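Local coordinates for protein putative laminarinase (PDB 2W39) that probably hydrolyses beta-glucans such as laminarin and lichenin as a secreted family 16 glycoside hydrolase of a white-rot fungus, at residues L5-V10 against S76-T81; A85-R90 against A292-Y297. All coordinates share one frame; numbering follows the deposited sequence.

Interaction 1: residues L5-V10 against S76-T81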
loop_
_atom_site.group_PDB
_atom_site.type_symbol
_atom_site.label_atom_id
_atom_site.label_comp_id
_atom_site.label_asym_id
_atom_site.label_seq_id
_atom_site.Cartn_x
_atom_site.Cartn_y
_atom_site.Cartn_z
ATOM N N LEU A 5 -2.710 -21.765 -0.804
ATOM C CA LEU A 5 -2.731 -20.806 -1.896
ATOM C C LEU A 5 -4.119 -20.664 -2.492
ATOM O O LEU A 5 -4.796 -21.666 -2.778
ATOM C CB LEU A 5 -1.740 -21.255 -2.964
ATOM C CG LEU A 5 -1.376 -20.266 -4.049
ATOM C CD1 LEU A 5 -0.704 -18.999 -3.460
ATOM C CD2 LEU A 5 -0.462 -20.972 -5.047
ATOM N N GLU A 6 -4.526 -19.415 -2.686
ATOM C CA GLU A 6 -5.809 -19.044 -3.282
ATOM C C GLU A 6 -5.594 -18.335 -4.627
ATOM O O GLU A 6 -6.351 -18.552 -5.571
ATOM C CB GLU A 6 -6.588 -18.161 -2.286
ATOM C CG GLU A 6 -7.899 -17.580 -2.767
ATOM C CD GLU A 6 -8.951 -18.615 -3.103
ATOM O OE1 GLU A 6 -8.863 -19.774 -2.667
ATOM O OE2 GLU A 6 -9.911 -18.241 -3.805
ATOM N N ASP A 7 -4.590 -17.462 -4.692
ATOM C CA ASP A 7 -4.241 -16.722 -5.905
ATOM C C ASP A 7 -2.748 -16.537 -5.963
ATOM O O ASP A 7 -2.112 -16.222 -4.962
ATOM C CB ASP A 7 -4.911 -15.348 -5.925
ATOM C CG ASP A 7 -6.411 -15.439 -6.012
ATOM O OD1 ASP A 7 -6.927 -15.760 -7.108
ATOM O OD2 ASP A 7 -7.089 -15.200 -4.988
ATOM N N ASN A 8 -2.198 -16.717 -7.152
ATOM C CA ASN A 8 -0.792 -16.548 -7.385
ATOM C C ASN A 8 -0.639 -15.597 -8.555
ATOM O O ASN A 8 -0.842 -16.002 -9.709
ATOM C CB ASN A 8 -0.150 -17.900 -7.717
ATOM C CG ASN A 8 1.351 -17.804 -7.858
ATOM O OD1 ASN A 8 1.958 -16.796 -7.489
ATOM N ND2 ASN A 8 1.963 -18.840 -8.420
ATOM N N TRP A 9 -0.297 -14.342 -8.270
ATOM C CA TRP A 9 -0.222 -13.340 -9.315
ATOM C C TRP A 9 1.210 -12.926 -9.595
ATOM O O TRP A 9 1.887 -12.370 -8.725
ATOM C CB TRP A 9 -1.062 -12.133 -8.932
ATOM C CG TRP A 9 -2.520 -12.414 -8.650
ATOM C CD1 TRP A 9 -3.385 -13.171 -9.392
ATOM C CD2 TRP A 9 -3.283 -11.886 -7.561
ATOM N NE1 TRP A 9 -4.638 -13.142 -8.819
ATOM C CE2 TRP A 9 -4.604 -12.352 -7.701
ATOM C CE3 TRP A 9 -2.962 -11.084 -6.460
ATOM C CZ2 TRP A 9 -5.614 -12.023 -6.797
ATOM C CZ3 TRP A 9 -3.964 -10.744 -5.574
ATOM C CH2 TRP A 9 -5.277 -11.223 -5.740
ATOM N N VAL A 10 1.649 -13.206 -10.819
ATOM C CA VAL A 10 2.973 -12.832 -11.300
ATOM C C VAL A 10 2.833 -12.275 -12.714
ATOM O O VAL A 10 2.119 -12.849 -13.548
ATOM C CB VAL A 10 3.907 -14.075 -11.333
ATOM C CG1 VAL A 10 5.261 -13.740 -11.958
ATOM C CG2 VAL A 10 4.091 -14.651 -9.923
ATOM N N SER A 76 -7.887 -5.745 -7.207
ATOM C CA SER A 76 -8.198 -7.158 -7.465
ATOM C C SER A 76 -9.670 -7.310 -7.795
ATOM O O SER A 76 -10.523 -6.652 -7.206
ATOM C CB SER A 76 -7.826 -8.056 -6.277
ATOM O OG SER A 76 -8.585 -7.750 -5.114
ATOM N N ILE A 77 -9.978 -8.216 -8.712
ATOM C CA ILE A 77 -11.375 -8.522 -9.010
ATOM C C ILE A 77 -11.988 -9.267 -7.812
ATOM O O ILE A 77 -13.112 -8.984 -7.404
ATOM C CB ILE A 77 -11.498 -9.297 -10.342
ATOM C CG1 ILE A 77 -11.122 -8.377 -11.509
ATOM C CG2 ILE A 77 -12.921 -9.846 -10.521
ATOM C CD1 ILE A 77 -10.890 -9.103 -12.821
ATOM N N LYS A 78 -11.250 -10.225 -7.261
ATOM C CA LYS A 78 -11.730 -10.948 -6.103
ATOM C C LYS A 78 -11.685 -10.118 -4.836
ATOM O O LYS A 78 -10.916 -9.147 -4.720
ATOM C CB LYS A 78 -10.912 -12.212 -5.917
ATOM C CG LYS A 78 -11.260 -13.233 -6.983
ATOM C CD LYS A 78 -10.324 -14.408 -6.978
ATOM C CE LYS A 78 -10.516 -15.284 -5.777
ATOM N NZ LYS A 78 -9.724 -16.540 -5.966
ATOM N N THR A 79 -12.521 -10.511 -3.878
ATOM C CA THR A 79 -12.512 -9.930 -2.546
ATOM C C THR A 79 -12.168 -11.014 -1.521
ATOM O O THR A 79 -12.280 -12.212 -1.809
ATOM C CB THR A 79 -13.861 -9.295 -2.192
ATOM O OG1 THR A 79 -14.832 -10.335 -2.237
ATOM C CG2 THR A 79 -14.226 -8.187 -3.150
ATOM N N TYR A 80 -11.788 -10.580 -0.320
ATOM C CA TYR A 80 -11.193 -11.441 0.698
ATOM C C TYR A 80 -11.676 -11.042 2.076
ATOM O O TYR A 80 -11.880 -9.865 2.362
ATOM C CB TYR A 80 -9.642 -11.371 0.649
ATOM C CG TYR A 80 -9.118 -11.721 -0.721
ATOM C CD1 TYR A 80 -8.952 -13.053 -1.099
ATOM C CD2 TYR A 80 -8.858 -10.727 -1.663
ATOM C CE1 TYR A 80 -8.541 -13.392 -2.372
ATOM C CE2 TYR A 80 -8.444 -11.053 -2.939
ATOM C CZ TYR A 80 -8.270 -12.385 -3.291
ATOM O OH TYR A 80 -7.851 -12.697 -4.564
ATOM N N THR A 81 -11.820 -12.042 2.943
ATOM C CA THR A 81 -12.150 -11.814 4.354
ATOM C C THR A 81 -10.969 -12.334 5.193
ATOM O O THR A 81 -9.968 -11.624 5.326
ATOM C CB THR A 81 -13.514 -12.415 4.749
ATOM O OG1 THR A 81 -13.511 -13.823 4.473
ATOM C CG2 THR A 81 -14.647 -11.721 3.965
#
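Trp9 and Tyr80 reach for one another from opposite directions, and the phenol oxygen Tyr80 OH lies at the indole edge, near its plane, 3.2 Å from Trp9 CH2. One face of the same indole carries Asp7 CB from its own strand, over the rim. The edge of the Tyr80 ring receives Asp7 OD2 in plane, along with Ser76 OG and, near the plane, Glu6 CG. Carboxylate and phenol stand almost perpendicular, 85° apart. Tyr80 OH donates to Asp7 OD2 from above the carboxylate plane, a short bond of 2.7 Å that leaves the syn side to Lys78. There Lys78 NZ bridges both oxygens, 3.1 Å each from Asp7 OD1 and OD2, only 17° out of plane. Asp7 OD2 is thus gripped twice, by the phenol and by the ammonium, which probably stabilises its negative charge. A third bond runs from Lys78 NZ to Glu6 OE2 at 2.8 Å, on the anti side.

The classic beta bulge of strand 2-9, Glu6 and Asp7 both facing Val296 of the adjoining strand, helps explain how two consecutive acids serve one lysine; the contact ties this strand of a GH16 beta-sandwich to the loop joining strands 69-76 and 83-89, which belong to different sheets. The bend at chi3 (70°) of Lys78, in an otherwise extended chain, helps bring its ammonium between the two acids. At the inner end, Ser76 CB packs obliquely on Trp9 CH2 at 4.1 Å, while Ser76 OG turns back on its own loop and donates to Lys78 O at 2.7 Å, in the carbonyl plane. Phe18 meets the indole edge-to-face, and Ile247 of strand 246-253 touches both Trp9 and Tyr80.

Interaction 2: residues A85-R90 against A292-Y297; sequences AVFDVR and ASVRVY
Val86 and Arg295 form a hydrogen-bonded antiparallel pair: Val86 N donates to Arg295 O at 2.8 Å, and Arg295 N to Val86 O at 2.9 Å. Asp88 N continues the pattern to Ser293 O, nearly straight at 171°. Asp88 O instead takes the amide of Ala292, because Ala292 and Ser293 both face Asp88 in a classic beta bulge; this bond, 2.8 Å long, is more bent at the hydrogen (147°). In the non-hydrogen-bonded pairs, Ala85 CA and Val294 CA come close to Arg295 O and Val86 O as CA-H...O contacts.

These neighbouring strands, nearly antiparallel, lie within one sheet of the GH16 beta-sandwich, so their side chains alternate between its two faces. On the face with Ala85, Phe87, Val294 and Val296 the contacts are apolar. Val294 CG1 sits over the Phe87 ring, 4.3 Å from its centroid, a CH-pi contact; its other methyl, CG2, touches Phe87 CD1. Ile247 of the other sheet meets Phe87 and Val296 from this side.

Polar and mixed contacts occupy the face of Val86, Asp88, Ser293 and Arg295. Ser293 OG, placed by chi1 of 60° between its own N and carbonyl carbon, lies 3.4 Å from Asp88 CB and over the rim of the Arg295 guanidinium, whose NE is hydrogen-bonded to Asn8 OD1 of strand 2-9. Two waters are hydrogen-bonded to this hydroxyl; one of them donates to Val86 O and the other to Asp88 OD2. Val86 CG2 meets Tyr297 CE1 obliquely at 4.1 Å. At the bulged end Ala292 CB covers the centre of one face of the Arg90 guanidinium, 3.5 Å from NH2, while Asp290 forms a salt bridge with Arg90 NH1. Asp88 OD1 has its own charged partner in Arg203.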
loop_
_atom_site.group_PDB
_atom_site.type_symbol
_atom_site.label_atom_id
_atom_site.label_comp_id
_atom_site.label_asym_id
_atom_site.label_seq_id
_atom_site.Cartn_x
_atom_site.Cartn_y
_atom_site.Cartn_z
ATOM N N ALA A 85 -2.157 -12.127 2.616
ATOM C CA ALA A 85 -1.664 -11.570 1.346
ATOM C C ALA A 85 -0.179 -11.284 1.499
ATOM O O ALA A 85 0.238 -10.663 2.478
ATOM C CB ALA A 85 -2.425 -10.280 0.978
ATOM N N VAL A 86 0.610 -11.740 0.528
ATOM C CA VAL A 86 2.061 -11.581 0.563
ATOM C C VAL A 86 2.508 -10.846 -0.692
ATOM O O VAL A 86 2.221 -11.287 -1.808
ATOM C CB VAL A 86 2.794 -12.940 0.651
ATOM C CG1 VAL A 86 4.297 -12.713 0.785
ATOM C CG2 VAL A 86 2.257 -13.756 1.837
ATOM N N PHE A 87 3.238 -9.754 -0.501
ATOM C CA PHE A 87 3.708 -8.863 -1.561
ATOM C C PHE A 87 5.227 -8.930 -1.610
ATOM O O PHE A 87 5.887 -8.562 -0.640
ATOM C CB PHE A 87 3.286 -7.397 -1.281
ATOM C CG PHE A 87 1.796 -7.175 -1.147
ATOM C CD1 PHE A 87 1.078 -6.561 -2.168
ATOM C CD2 PHE A 87 1.120 -7.563 0.001
ATOM C CE1 PHE A 87 -0.300 -6.344 -2.039
ATOM C CE2 PHE A 87 -0.265 -7.357 0.127
ATOM C CZ PHE A 87 -0.975 -6.761 -0.893
ATOM N N ASP A 88 5.762 -9.411 -2.729
ATOM C CA ASP A 88 7.216 -9.475 -2.951
ATOM C C ASP A 88 7.544 -8.277 -3.834
ATOM O O ASP A 88 7.229 -8.285 -5.028
ATOM C CB ASP A 88 7.602 -10.813 -3.596
ATOM C CG ASP A 88 9.086 -10.964 -3.823
ATOM O OD1 ASP A 88 9.845 -10.009 -3.604
ATOM O OD2 ASP A 88 9.489 -12.063 -4.247
ATOM N N VAL A 89 8.117 -7.237 -3.230
ATOM C CA VAL A 89 8.219 -5.923 -3.865
ATOM C C VAL A 89 9.689 -5.546 -4.036
ATOM O O VAL A 89 10.418 -5.405 -3.058
ATOM C CB VAL A 89 7.519 -4.852 -3.015
ATOM C CG1 VAL A 89 7.630 -3.495 -3.700
ATOM C CG2 VAL A 89 6.039 -5.218 -2.763
ATOM N N ARG A 90 10.114 -5.394 -5.285
ATOM C CA ARG A 90 11.493 -5.013 -5.603
ATOM C C ARG A 90 11.717 -3.506 -5.431
ATOM O O ARG A 90 12.820 -3.083 -5.091
ATOM C CB ARG A 90 11.860 -5.424 -7.035
ATOM C CG ARG A 90 11.710 -6.919 -7.286
ATOM C CD ARG A 90 12.334 -7.286 -8.639
ATOM N NE ARG A 90 12.107 -8.681 -9.025
ATOM C CZ ARG A 90 11.187 -9.095 -9.888
ATOM N NH1 ARG A 90 10.338 -8.249 -10.453
ATOM N NH2 ARG A 90 11.106 -10.387 -10.178
ATOM N N ALA A 292 7.398 -8.455 -7.850
ATOM C CA ALA A 292 7.751 -9.802 -8.296
ATOM C C ALA A 292 6.558 -10.754 -8.219
ATOM O O ALA A 292 6.395 -11.622 -9.094
ATOM C CB ALA A 292 8.927 -10.345 -7.461
ATOM N N SER A 293 5.738 -10.617 -7.173
ATOM C CA SER A 293 4.552 -11.453 -7.024
ATOM C C SER A 293 3.661 -10.872 -5.948
ATOM O O SER A 293 4.130 -10.176 -5.022
ATOM C CB SER A 293 4.917 -12.896 -6.644
ATOM O OG SER A 293 5.622 -12.939 -5.420
ATOM N N VAL A 294 2.375 -11.194 -6.058
ATOM C CA VAL A 294 1.426 -11.033 -4.954
ATOM C C VAL A 294 0.700 -12.364 -4.845
ATOM O O VAL A 294 0.181 -12.859 -5.851
ATOM C CB VAL A 294 0.440 -9.867 -5.157
ATOM C CG1 VAL A 294 -0.582 -9.825 -4.020
ATOM C CG2 VAL A 294 1.190 -8.531 -5.247
ATOM N N ARG A 295 0.701 -12.959 -3.653
ATOM C CA ARG A 295 0.065 -14.246 -3.432
ATOM C C ARG A 295 -0.923 -14.109 -2.303
ATOM O O ARG A 295 -0.656 -13.453 -1.295
ATOM C CB ARG A 295 1.106 -15.315 -3.103
ATOM C CG ARG A 295 2.046 -15.550 -4.292
ATOM C CD ARG A 295 3.015 -16.702 -4.121
ATOM N NE ARG A 295 3.816 -16.858 -5.346
ATOM C CZ ARG A 295 5.106 -16.541 -5.469
ATOM N NH1 ARG A 295 5.792 -16.071 -4.436
ATOM N NH2 ARG A 295 5.721 -16.705 -6.636
ATOM N N VAL A 296 -2.076 -14.739 -2.483
ATOM C CA VAL A 296 -3.105 -14.726 -1.458
ATOM C C VAL A 296 -3.378 -16.162 -1.047
ATOM O O VAL A 296 -3.410 -17.058 -1.898
ATOM C CB VAL A 296 -4.397 -14.059 -1.951
ATOM C CG1 VAL A 296 -5.433 -14.034 -0.823
ATOM C CG2 VAL A 296 -4.109 -12.633 -2.443
ATOM N N TYR A 297 -3.574 -16.353 0.254
ATOM C CA TYR A 297 -3.833 -17.653 0.855
ATOM C C TYR A 297 -5.113 -17.551 1.665
ATOM O O TYR A 297 -5.409 -16.524 2.273
ATOM C CB TYR A 297 -2.695 -18.030 1.809
ATOM C CG TYR A 297 -1.354 -18.166 1.136
ATOM C CD1 TYR A 297 -0.595 -17.040 0.819
ATOM C CD2 TYR A 297 -0.829 -19.423 0.856
ATOM C CE1 TYR A 297 0.647 -17.174 0.210
ATOM C CE2 TYR A 297 0.406 -19.560 0.255
ATOM C CZ TYR A 297 1.140 -18.429 -0.073
ATOM O OH TYR A 297 2.384 -18.547 -0.668
HETATM O O HOH W 1 4.421 -12.807 -2.984
HETATM O O HOH W 2 8.091 -13.703 -5.861
#

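Strand 288-297 connects the two contacts: interaction 2 pairs it with strand 83-89, and on its other edge it pairs with strand 2-9, which carries one half of interaction 1. Glu6 N probably bonds to Val296 O and Asn8 OD1 to Arg295 NE, while Tyr80 CE1 packs on Val296 CG1. Interaction 2 is buried within the sheet and relies on backbone hydrogen bonds, apolar packing on one face and water-mediated polar contacts on the other. Interaction 1, nearer the surface and partly buried, joins strand to loop through side chains alone, its charged network lying outward of the Trp9–Tyr80 contact. The centres of interactions 1 and 2 are about 10 Å apart.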